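Local coordinates for Tat-secreted protein Rv2525c (Mycobacterium tuberculosis, PDB 4PMQ) that may act as a peptidoglycan hydrolase with glycosidase activity and, in vitro, hydrolyses p-nitrophenyl esters, preferring the butyrate, at residues V14-A17 and S18-R21; I47-S50 and E51-L55; K199-F202 and G203-A206; F159-N163 and W164-K168. All blocks are in the same frame, centred on the assembly; numbering follows the deposited sequence.

Interaction 1 of 4, residues V14-A17 and S18-R21; sequences VIPA and SQIR
Pro16 O is gripped by two amides of the first helical turn. Gln19 N reaches Pro16 O at 2.9 Å from above the carbonyl plane, with a bent N-H...O angle of 134°, while Ile20 N lies in that plane at a longer 3.3 Å. One residue on, Arg21 N meets Ala17 O in a nearly straight bond (174°). Pro16 thus holds the N-cap position, and proline suits it by stiffening the chain at the entry to the helix; lacking an N-H, it serves through its carbonyl alone. Gln19 runs back alongside the pyrrolidine ring, both pointing the same way, and Gln19 OE1 comes close to Pro16 CD, at 3.2 Å. On the inner side, Ile15 precedes the helix and folds against it. Ile15 CG2, set anti to the backbone N by chi1 of -59°, touches Ile20 CG1 at 3.8 Å and Gln19 CB at a similar distance, so two branched apolar residues close the corner between loop and helix. Small Ala17 lets helix 49-57 come close: its CB packs on Leu55, and its backbone N is bonded to Asp54 OD2. Ile15 faces strands 184-187 and 190-197 through Val187, Val190 and Val192, whereas Ile20 turns to Tyr10, Leu55 and Leu60, which places helix 17-22 between helix 49-57 and the edge of the curled sheet.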
loop_
_atom_site.group_PDB
_atom_site.type_symbol
_atom_site.label_atom_id
_atom_site.label_comp_id
_atom_site.label_asym_id
_atom_site.label_seq_id
_atom_site.Cartn_x
_atom_site.Cartn_y
_atom_site.Cartn_z
ATOM N N VAL A 14 -1.636 12.339 -10.547
ATOM C CA VAL A 14 -3.002 11.827 -10.479
ATOM C C VAL A 14 -3.413 11.463 -11.890
ATOM O O VAL A 14 -3.283 12.286 -12.786
ATOM C CB VAL A 14 -3.969 12.862 -9.842
ATOM C CG1 VAL A 14 -5.408 12.364 -9.873
ATOM C CG2 VAL A 14 -3.542 13.195 -8.408
ATOM N N ILE A 15 -3.937 10.258 -12.086
ATOM C CA ILE A 15 -4.326 9.862 -13.437
ATOM C C ILE A 15 -5.840 9.869 -13.598
ATOM O O ILE A 15 -6.525 9.263 -12.770
ATOM C CB ILE A 15 -3.749 8.464 -13.785
ATOM C CG1 ILE A 15 -2.214 8.437 -13.688
ATOM C CG2 ILE A 15 -4.238 7.951 -15.179
ATOM C CD1 ILE A 15 -1.659 6.994 -13.596
ATOM N N PRO A 16 -6.391 10.474 -14.687
ATOM C CA PRO A 16 -7.843 10.371 -14.911
ATOM C C PRO A 16 -8.256 8.900 -14.900
ATOM O O PRO A 16 -7.563 8.055 -15.485
ATOM C CB PRO A 16 -8.040 11.034 -16.286
ATOM C CG PRO A 16 -6.883 11.968 -16.419
ATOM C CD PRO A 16 -5.736 11.243 -15.761
ATOM N N ALA A 17 -9.336 8.565 -14.181
ATOM C CA ALA A 17 -9.813 7.188 -14.077
ATOM C C ALA A 17 -10.057 6.560 -15.461
ATOM O O ALA A 17 -9.795 5.362 -15.657
ATOM C CB ALA A 17 -11.095 7.151 -13.268
ATOM N N SER A 18 -10.534 7.369 -16.440
ATOM C CA SER A 18 -10.753 6.860 -17.799
ATOM C C SER A 18 -9.453 6.320 -18.406
ATOM O O SER A 18 -9.486 5.334 -19.155
ATOM C CB SER A 18 -11.336 7.943 -18.704
ATOM O OG SER A 18 -10.482 9.072 -18.758
ATOM N N GLN A 19 -8.292 6.931 -18.037
ATOM C CA GLN A 19 -7.017 6.423 -18.559
ATOM C C GLN A 19 -6.570 5.156 -17.809
ATOM O O GLN A 19 -5.981 4.273 -18.440
ATOM C CB GLN A 19 -5.932 7.494 -18.558
ATOM C CG GLN A 19 -6.308 8.615 -19.545
ATOM C CD GLN A 19 -5.241 9.682 -19.655
ATOM O OE1 GLN A 19 -4.856 10.308 -18.675
ATOM N NE2 GLN A 19 -4.778 9.951 -20.860
ATOM N N ILE A 20 -6.859 5.037 -16.490
ATOM C CA ILE A 20 -6.531 3.803 -15.759
ATOM C C ILE A 20 -7.309 2.660 -16.419
ATOM O O ILE A 20 -6.739 1.627 -16.746
ATOM C CB ILE A 20 -6.866 3.934 -14.259
ATOM C CG1 ILE A 20 -5.909 4.956 -13.615
ATOM C CG2 ILE A 20 -6.841 2.555 -13.539
ATOM C CD1 ILE A 20 -6.485 5.681 -12.513
ATOM N N ARG A 21 -8.617 2.880 -16.633
ATOM C CA ARG A 21 -9.471 1.888 -17.248
ATOM C C ARG A 21 -8.980 1.561 -18.680
ATOM O O ARG A 21 -8.826 0.377 -18.997
ATOM C CB ARG A 21 -10.902 2.383 -17.244
ATOM C CG ARG A 21 -11.924 1.365 -17.742
ATOM C CD ARG A 21 -13.328 1.923 -17.624
ATOM N NE ARG A 21 -13.517 3.110 -18.457
ATOM C CZ ARG A 21 -14.592 3.897 -18.419
ATOM N NH1 ARG A 21 -15.608 3.611 -17.610
ATOM N NH2 ARG A 21 -14.666 4.967 -19.202
#

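Interaction 2 of 4, residues I47-S50 and E51-L55; sequences IQLS and EARDL
Ile47 CG1 lies over one face of the Glu51 carboxylate, 3.5 Å from Glu51 OE1, the two side chains crossing at about a right angle. A water approaches close to the plane of the group and donates to Glu51 OE1 at 2.7 Å; this water in turn accepts from Gln48 N at 3.0 Å. The glutamate chain is fully stretched, CG anti to the backbone N (chi1 178°), which carries the carboxylate back past the start of the helix to within one water of Gln48 N. The length of glutamate suits that span. The other oxygen, OE2, forms a salt bridge with Arg30.

Gln48 occupies the N-cap of helix 49-57. Its carbonyl receives Ala52 N in a straight bond (169°) and Glu51 N in a weak, bent one; the next rungs follow from Arg53 N to Leu49 O at 2.9 Å and from Asp54 N to Ser50 O at 3.1 Å. On the inward side, Ile47 CD1 packs against Ala52 CB at 4.0 Å and Leu55 CD1 at 4.2 Å, and all three side chains rest on Ile62 of strand 61-66. This fastens the helix of a beta-alpha-beta unit to its sheet, with alanine small enough to admit Trp205 as well.

Chemically, a buried acid here is paired with an arginine and set near the amino end of a helix; both probably suit a carboxylate to this buried place, and the bridging water links it to Gln48 N.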
loop_
_atom_site.group_PDB
_atom_site.type_symbol
_atom_site.label_atom_id
_atom_site.label_comp_id
_atom_site.label_asym_id
_atom_site.label_seq_id
_atom_site.Cartn_x
_atom_site.Cartn_y
_atom_site.Cartn_z
ATOM N N ILE A 47 -4.184 10.666 -2.048
ATOM C CA ILE A 47 -5.387 10.614 -2.871
ATOM C C ILE A 47 -6.395 11.609 -2.286
ATOM O O ILE A 47 -6.549 11.646 -1.061
ATOM C CB ILE A 47 -5.973 9.177 -2.952
ATOM C CG1 ILE A 47 -7.301 9.168 -3.748
ATOM C CG2 ILE A 47 -6.117 8.514 -1.557
ATOM C CD1 ILE A 47 -7.914 7.737 -4.116
ATOM N N GLN A 48 -7.061 12.415 -3.152
ATOM C CA GLN A 48 -8.077 13.362 -2.705
ATOM C C GLN A 48 -9.475 12.790 -2.975
ATOM O O GLN A 48 -9.650 11.923 -3.860
ATOM C CB GLN A 48 -7.914 14.730 -3.413
ATOM C CG GLN A 48 -6.525 15.380 -3.297
ATOM C CD GLN A 48 -6.193 15.838 -1.892
ATOM O OE1 GLN A 48 -7.041 16.347 -1.145
ATOM N NE2 GLN A 48 -4.930 15.728 -1.519
ATOM N N LEU A 49 -10.495 13.332 -2.267
ATOM C CA LEU A 49 -11.866 12.871 -2.470
ATOM C C LEU A 49 -12.300 12.879 -3.965
ATOM O O LEU A 49 -12.909 11.902 -4.429
ATOM C CB LEU A 49 -12.817 13.734 -1.643
ATOM C CG LEU A 49 -14.322 13.381 -1.743
ATOM C CD1 LEU A 49 -14.612 12.010 -1.156
ATOM C CD2 LEU A 49 -15.171 14.440 -1.021
ATOM N N SER A 50 -11.954 13.949 -4.700
ATOM C CA SER A 50 -12.366 14.103 -6.119
ATOM C C SER A 50 -11.794 12.967 -6.988
ATOM O O SER A 50 -12.493 12.462 -7.871
ATOM C CB SER A 50 -11.924 15.449 -6.673
ATOM O OG SER A 50 -10.516 15.612 -6.599
ATOM N N GLU A 51 -10.552 12.535 -6.696
ATOM C CA GLU A 51 -9.948 11.427 -7.454
ATOM C C GLU A 51 -10.654 10.108 -7.109
ATOM O O GLU A 51 -10.975 9.329 -8.006
ATOM C CB GLU A 51 -8.447 11.306 -7.143
ATOM C CG GLU A 51 -7.825 10.132 -7.883
ATOM C CD GLU A 51 -6.444 9.721 -7.417
ATOM O OE1 GLU A 51 -5.799 10.458 -6.633
ATOM O OE2 GLU A 51 -5.991 8.654 -7.876
ATOM N N ALA A 52 -10.927 9.862 -5.807
ATOM C CA ALA A 52 -11.658 8.655 -5.378
ATOM C C ALA A 52 -13.036 8.592 -6.067
ATOM O O ALA A 52 -13.458 7.532 -6.546
ATOM C CB ALA A 52 -11.844 8.677 -3.867
ATOM N N ARG A 53 -13.699 9.749 -6.183
ATOM C CA ARG A 53 -15.019 9.803 -6.825
ATOM C C ARG A 53 -14.911 9.502 -8.340
ATOM O O ARG A 53 -15.760 8.794 -8.899
ATOM C CB ARG A 53 -15.667 11.158 -6.559
ATOM C CG ARG A 53 -16.181 11.245 -5.123
ATOM C CD ARG A 53 -17.107 12.439 -4.900
ATOM N NE ARG A 53 -18.275 12.396 -5.785
ATOM C CZ ARG A 53 -19.397 11.726 -5.526
ATOM N NH1 ARG A 53 -19.529 11.048 -4.393
ATOM N NH2 ARG A 53 -20.401 11.748 -6.390
ATOM N N ASP A 54 -13.799 9.917 -8.947
ATOM C CA ASP A 54 -13.527 9.680 -10.375
ATOM C C ASP A 54 -13.289 8.190 -10.608
ATOM O O ASP A 54 -13.887 7.602 -11.528
ATOM C CB ASP A 54 -12.313 10.502 -10.835
ATOM C CG ASP A 54 -11.986 10.347 -12.317
ATOM O OD1 ASP A 54 -12.921 10.134 -13.115
ATOM O OD2 ASP A 54 -10.799 10.440 -12.673
ATOM N N LEU A 55 -12.438 7.573 -9.759
ATOM C CA LEU A 55 -12.161 6.130 -9.877
ATOM C C LEU A 55 -13.445 5.299 -9.698
ATOM O O LEU A 55 -13.784 4.501 -10.579
ATOM C CB LEU A 55 -11.107 5.682 -8.844
ATOM C CG LEU A 55 -9.713 6.255 -9.048
ATOM C CD1 LEU A 55 -8.820 6.024 -7.839
ATOM C CD2 LEU A 55 -9.070 5.632 -10.255
HETATM O O HOH W 1 -5.773 12.975 -5.795
#

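Interaction 3 of 4, residues K199-F202 and G203-A206; sequences KPQF and GQWA
Gln204 curls back over the ring of Phe202, beginning with CB, which sits 3.8 Å from Phe202 CE1. A chi1 of 61° puts CG between the backbone N and the carbonyl carbon, and a bend at chi2 then turns the terminal amide over the aromatic ring. Gln204 CD lies at 3.8 Å from Phe202 CE2. Gln204 OE1 stands over the centre of one ring face, 3.3 Å above its plane, while accepting from Phe202 N at 2.9 Å in the plane of its own carbonyl. At the other tip, Gln204 NE2 gives an almost straight bond (170°) to Pro200 O at 3.1 Å, also in the amide plane. The amide lies stacked on the ring, the planes 28° apart. Glutamine suits the place because one side chain offers both a donor and an acceptor to the backbone, and the two bonds fix the rotation of the amide. Gly203, with a positive phi, makes the turn that brings Gln204 back; a side chain there would collide with the carbonyl of Phe202. A water accepts from Gly203 N at 2.9 Å and donates to Gln201 OE1, bridging the outer side of the bend. The tail follows strand 190-197 and runs against strand 61-66: Phe202 packs on Lys61 and Val63, its carbonyl meets Tyr106 OH on strand 105-108, and Trp205 joins Ile62 by backbone bonds.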
loop_
_atom_site.group_PDB
_atom_site.type_symbol
_atom_site.label_atom_id
_atom_site.label_comp_id
_atom_site.label_asym_id
_atom_site.label_seq_id
_atom_site.Cartn_x
_atom_site.Cartn_y
_atom_site.Cartn_z
ATOM N N LYS A 199 -6.519 -12.624 -4.452
ATOM C CA LYS A 199 -7.649 -13.096 -3.651
ATOM C C LYS A 199 -8.851 -12.171 -3.883
ATOM O O LYS A 199 -8.665 -10.957 -4.096
ATOM C CB LYS A 199 -7.268 -13.163 -2.164
ATOM C CG LYS A 199 -6.125 -14.151 -1.882
ATOM C CD LYS A 199 -5.787 -14.288 -0.402
ATOM C CE LYS A 199 -4.551 -15.166 -0.172
ATOM N NZ LYS A 199 -4.697 -16.552 -0.671
ATOM N N PRO A 200 -10.080 -12.721 -3.843
ATOM C CA PRO A 200 -11.260 -11.885 -4.164
ATOM C C PRO A 200 -11.519 -10.745 -3.180
ATOM O O PRO A 200 -12.022 -9.704 -3.603
ATOM C CB PRO A 200 -12.427 -12.872 -4.208
ATOM C CG PRO A 200 -11.937 -14.137 -3.506
ATOM C CD PRO A 200 -10.430 -14.155 -3.688
ATOM N N GLN A 201 -11.179 -10.937 -1.890
ATOM C CA GLN A 201 -11.278 -9.884 -0.868
ATOM C C GLN A 201 -9.853 -9.367 -0.635
ATOM O O GLN A 201 -9.072 -10.025 0.062
ATOM C CB GLN A 201 -11.926 -10.386 0.427
ATOM C CG GLN A 201 -13.444 -10.602 0.276
ATOM C CD GLN A 201 -14.153 -9.280 0.046
ATOM O OE1 GLN A 201 -13.890 -8.285 0.728
ATOM N NE2 GLN A 201 -15.067 -9.253 -0.901
ATOM N N PHE A 202 -9.482 -8.257 -1.279
ATOM C CA PHE A 202 -8.085 -7.800 -1.277
ATOM C C PHE A 202 -7.909 -6.415 -0.668
ATOM O O PHE A 202 -6.826 -5.861 -0.786
ATOM C CB PHE A 202 -7.523 -7.822 -2.716
ATOM C CG PHE A 202 -8.347 -7.057 -3.730
ATOM C CD1 PHE A 202 -8.117 -5.701 -3.962
ATOM C CD2 PHE A 202 -9.336 -7.698 -4.475
ATOM C CE1 PHE A 202 -8.870 -4.998 -4.924
ATOM C CE2 PHE A 202 -10.062 -7.003 -5.451
ATOM C CZ PHE A 202 -9.836 -5.657 -5.661
ATOM N N GLY A 203 -8.965 -5.862 -0.056
ATOM C CA GLY A 203 -8.848 -4.565 0.594
ATOM C C GLY A 203 -9.509 -3.430 -0.160
ATOM O O GLY A 203 -9.332 -2.261 0.198
ATOM N N GLN A 204 -10.293 -3.771 -1.205
ATOM C CA GLN A 204 -11.019 -2.791 -1.995
ATOM C C GLN A 204 -11.963 -1.984 -1.129
ATOM O O GLN A 204 -12.575 -2.517 -0.199
ATOM C CB GLN A 204 -11.820 -3.459 -3.129
ATOM C CG GLN A 204 -12.923 -4.471 -2.687
ATOM C CD GLN A 204 -12.389 -5.888 -2.709
ATOM O OE1 GLN A 204 -11.330 -6.177 -2.139
ATOM N NE2 GLN A 204 -13.135 -6.818 -3.317
ATOM N N TRP A 205 -12.070 -0.689 -1.411
ATOM C CA TRP A 205 -13.027 0.126 -0.669
ATOM C C TRP A 205 -14.457 -0.399 -0.861
ATOM O O TRP A 205 -15.229 -0.417 0.104
ATOM C CB TRP A 205 -12.961 1.585 -1.161
ATOM C CG TRP A 205 -11.735 2.338 -0.754
ATOM C CD1 TRP A 205 -10.542 1.827 -0.308
ATOM C CD2 TRP A 205 -11.553 3.765 -0.841
ATOM N NE1 TRP A 205 -9.646 2.853 -0.073
ATOM C CE2 TRP A 205 -10.243 4.050 -0.392
ATOM C CE3 TRP A 205 -12.388 4.831 -1.230
ATOM C CZ2 TRP A 205 -9.737 5.357 -0.344
ATOM C CZ3 TRP A 205 -11.908 6.127 -1.138
ATOM C CH2 TRP A 205 -10.584 6.380 -0.739
ATOM N N ALA A 206 -14.806 -0.763 -2.107
ATOM C CA ALA A 206 -16.133 -1.281 -2.491
ATOM C C ALA A 206 -16.003 -2.366 -3.560
ATOM O O ALA A 206 -15.033 -2.322 -4.355
ATOM C CB ALA A 206 -17.019 -0.154 -3.002
ATOM O OXT ALA A 206 -16.878 -3.262 -3.593
HETATM O O HOH W 2 -11.389 -6.875 1.280
#

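Interaction 4 of 4, residues F159-N163 and W164-K168; sequences FWQHN and WGSPK
Ser166, Trp164 and Asn163 carry the turn that follows strand 158-161, and His162 is the residue they close upon. Ser166 OG donates to His162 O at 2.8 Å, lying in the plane of that carbonyl. The hydroxyl sits beside the backbone N (chi1 -63°), which aims it back across the turn, and it also accepts from Ser144 N. Serine fits because its short side chain can serve two backbone groups at once. Trp164 is held through its backbone: its N-H points at the edge of the His162 ring and meets ND1 at 3.1 Å, only 2° out of the ring plane. His162 ND1 is therefore an acceptor here, leaving NE2 to carry the proton that it gives to Ile109 O. Trp164 CB lies 3.6 Å from His162 ND1, while the Trp164 side chain touches Asp111 and Asn112.

From Asn163 to Ser166 the chain makes a type II beta turn at the carboxyl end of strand 158-161 of the TIM-barrel-like sheet, the end where TIM-barrel glycosidases generally carry their active sites. Its closing bond, Ser166 N to Asn163 O, is weak at 3.4 Å though straight. Gly165 takes the third position with phi 103°, where a side chain would press on the carbonyl of Trp164. Asn163 OD1 accepts from His178 NE2 and, weakly, from Gln161 NE2 at 3.3 Å. Gln161, stretched out from the strand, makes its stronger bonds with the loop beyond: NE2 donates to Tyr170 O and OE1 accepts from His172 N.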
loop_
_atom_site.group_PDB
_atom_site.type_symbol
_atom_site.label_atom_id
_atom_site.label_comp_id
_atom_site.label_asym_id
_atom_site.label_seq_id
_atom_site.Cartn_x
_atom_site.Cartn_y
_atom_site.Cartn_z
ATOM N N PHE A 159 -2.001 -8.688 2.849
ATOM C CA PHE A 159 -0.591 -8.744 2.486
ATOM C C PHE A 159 -0.403 -8.426 1.002
ATOM O O PHE A 159 -1.071 -8.995 0.139
ATOM C CB PHE A 159 -0.054 -10.147 2.843
ATOM C CG PHE A 159 -0.238 -10.436 4.315
ATOM C CD1 PHE A 159 0.575 -9.822 5.268
ATOM C CD2 PHE A 159 -1.302 -11.220 4.760
ATOM C CE1 PHE A 159 0.361 -10.023 6.632
ATOM C CE2 PHE A 159 -1.522 -11.415 6.136
ATOM C CZ PHE A 159 -0.696 -10.804 7.061
ATOM N N TRP A 160 0.500 -7.499 0.717
ATOM C CA TRP A 160 0.794 -7.061 -0.644
ATOM C C TRP A 160 2.267 -7.280 -0.866
ATOM O O TRP A 160 3.093 -6.631 -0.218
ATOM C CB TRP A 160 0.395 -5.574 -0.799
ATOM C CG TRP A 160 0.784 -4.920 -2.093
ATOM C CD1 TRP A 160 1.124 -5.527 -3.269
ATOM C CD2 TRP A 160 0.832 -3.507 -2.338
ATOM N NE1 TRP A 160 1.394 -4.577 -4.233
ATOM C CE2 TRP A 160 1.222 -3.327 -3.686
ATOM C CE3 TRP A 160 0.549 -2.373 -1.555
ATOM C CZ2 TRP A 160 1.441 -2.060 -4.241
ATOM C CZ3 TRP A 160 0.776 -1.119 -2.100
ATOM C CH2 TRP A 160 1.174 -0.967 -3.440
ATOM N N GLN A 161 2.596 -8.288 -1.695
ATOM C CA GLN A 161 3.987 -8.665 -1.872
ATOM C C GLN A 161 4.753 -7.774 -2.822
ATOM O O GLN A 161 4.277 -7.529 -3.943
ATOM C CB GLN A 161 4.084 -10.113 -2.380
ATOM C CG GLN A 161 5.542 -10.579 -2.551
ATOM C CD GLN A 161 5.580 -11.987 -3.103
ATOM O OE1 GLN A 161 4.752 -12.814 -2.727
ATOM N NE2 GLN A 161 6.481 -12.253 -4.048
ATOM N N HIS A 162 5.980 -7.375 -2.410
ATOM C CA HIS A 162 6.953 -6.741 -3.325
ATOM C C HIS A 162 8.095 -7.742 -3.527
ATOM O O HIS A 162 8.235 -8.686 -2.750
ATOM C CB HIS A 162 7.455 -5.347 -2.926
ATOM C CG HIS A 162 8.300 -5.251 -1.693
ATOM N ND1 HIS A 162 9.617 -5.724 -1.665
ATOM C CD2 HIS A 162 8.046 -4.602 -0.534
ATOM C CE1 HIS A 162 10.108 -5.358 -0.488
ATOM N NE2 HIS A 162 9.205 -4.681 0.230
ATOM N N ASN A 163 8.891 -7.557 -4.565
ATOM C CA ASN A 163 9.898 -8.556 -4.928
ATOM C C ASN A 163 11.341 -8.269 -4.448
ATOM O O ASN A 163 12.258 -9.018 -4.801
ATOM C CB ASN A 163 9.872 -8.717 -6.442
ATOM C CG ASN A 163 8.622 -9.445 -6.891
ATOM O OD1 ASN A 163 7.856 -10.002 -6.064
ATOM N ND2 ASN A 163 8.412 -9.491 -8.198
ATOM N N TRP A 164 11.539 -7.248 -3.624
ATOM C CA TRP A 164 12.878 -6.950 -3.138
ATOM C C TRP A 164 13.139 -7.827 -1.928
ATOM O O TRP A 164 12.741 -7.466 -0.813
ATOM C CB TRP A 164 12.988 -5.453 -2.816
ATOM C CG TRP A 164 14.336 -5.047 -2.286
ATOM C CD1 TRP A 164 15.516 -5.736 -2.399
ATOM C CD2 TRP A 164 14.644 -3.838 -1.582
ATOM N NE1 TRP A 164 16.525 -5.052 -1.754
ATOM C CE2 TRP A 164 16.032 -3.849 -1.311
ATOM C CE3 TRP A 164 13.887 -2.717 -1.195
ATOM C CZ2 TRP A 164 16.660 -2.818 -0.590
ATOM C CZ3 TRP A 164 14.529 -1.669 -0.551
ATOM C CH2 TRP A 164 15.898 -1.729 -0.252
ATOM N N GLY A 165 13.743 -8.988 -2.171
ATOM C CA GLY A 165 13.995 -9.944 -1.095
ATOM C C GLY A 165 13.014 -11.100 -1.116
ATOM O O GLY A 165 12.900 -11.840 -0.128
ATOM N N SER A 166 12.266 -11.236 -2.240
ATOM C CA SER A 166 11.381 -12.391 -2.456
ATOM C C SER A 166 12.073 -13.343 -3.453
ATOM O O SER A 166 12.770 -12.863 -4.355
ATOM C CB SER A 166 10.028 -11.945 -3.008
ATOM O OG SER A 166 9.340 -11.114 -2.072
ATOM N N PRO A 167 11.883 -14.674 -3.322
ATOM C CA PRO A 167 12.492 -15.615 -4.300
ATOM C C PRO A 167 11.995 -15.346 -5.719
ATOM O O PRO A 167 10.840 -14.965 -5.886
ATOM C CB PRO A 167 12.005 -16.987 -3.803
ATOM C CG PRO A 167 11.728 -16.785 -2.332
ATOM C CD PRO A 167 11.122 -15.405 -2.289
ATOM N N LYS A 168 12.853 -15.500 -6.739
ATOM C CA LYS A 168 12.448 -15.229 -8.130
ATOM C C LYS A 168 11.232 -16.072 -8.512
ATOM O O LYS A 168 11.182 -17.261 -8.187
ATOM C CB LYS A 168 13.613 -15.513 -9.106
HETATM O O HOH W 3 12.876 -11.121 -6.600
#

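In the fold
Interactions 1 and 2 are neighbours, their centres 11 Å apart: Asp54 OD2 takes a probable hydrogen bond from Ala17 N at 2.8 Å, and Ile20 CD1 packs on Leu55 CD2. Interaction 3 reaches interaction 2 from the far end of the chain, where Trp205 CZ3 rests on Ala52 CB at 3.7 Å, but stays about 12 Å from interaction 1 at the nearest atoms. Interaction 4 stands apart, about 29 Å from interaction 2 between centres and on the opposite side of the chain's centre, though its nearest atoms come within about 7 Å of interaction 3. As in related barrels, its turn may lie on the side where substrate sites are found; no catalytic residue is assigned here.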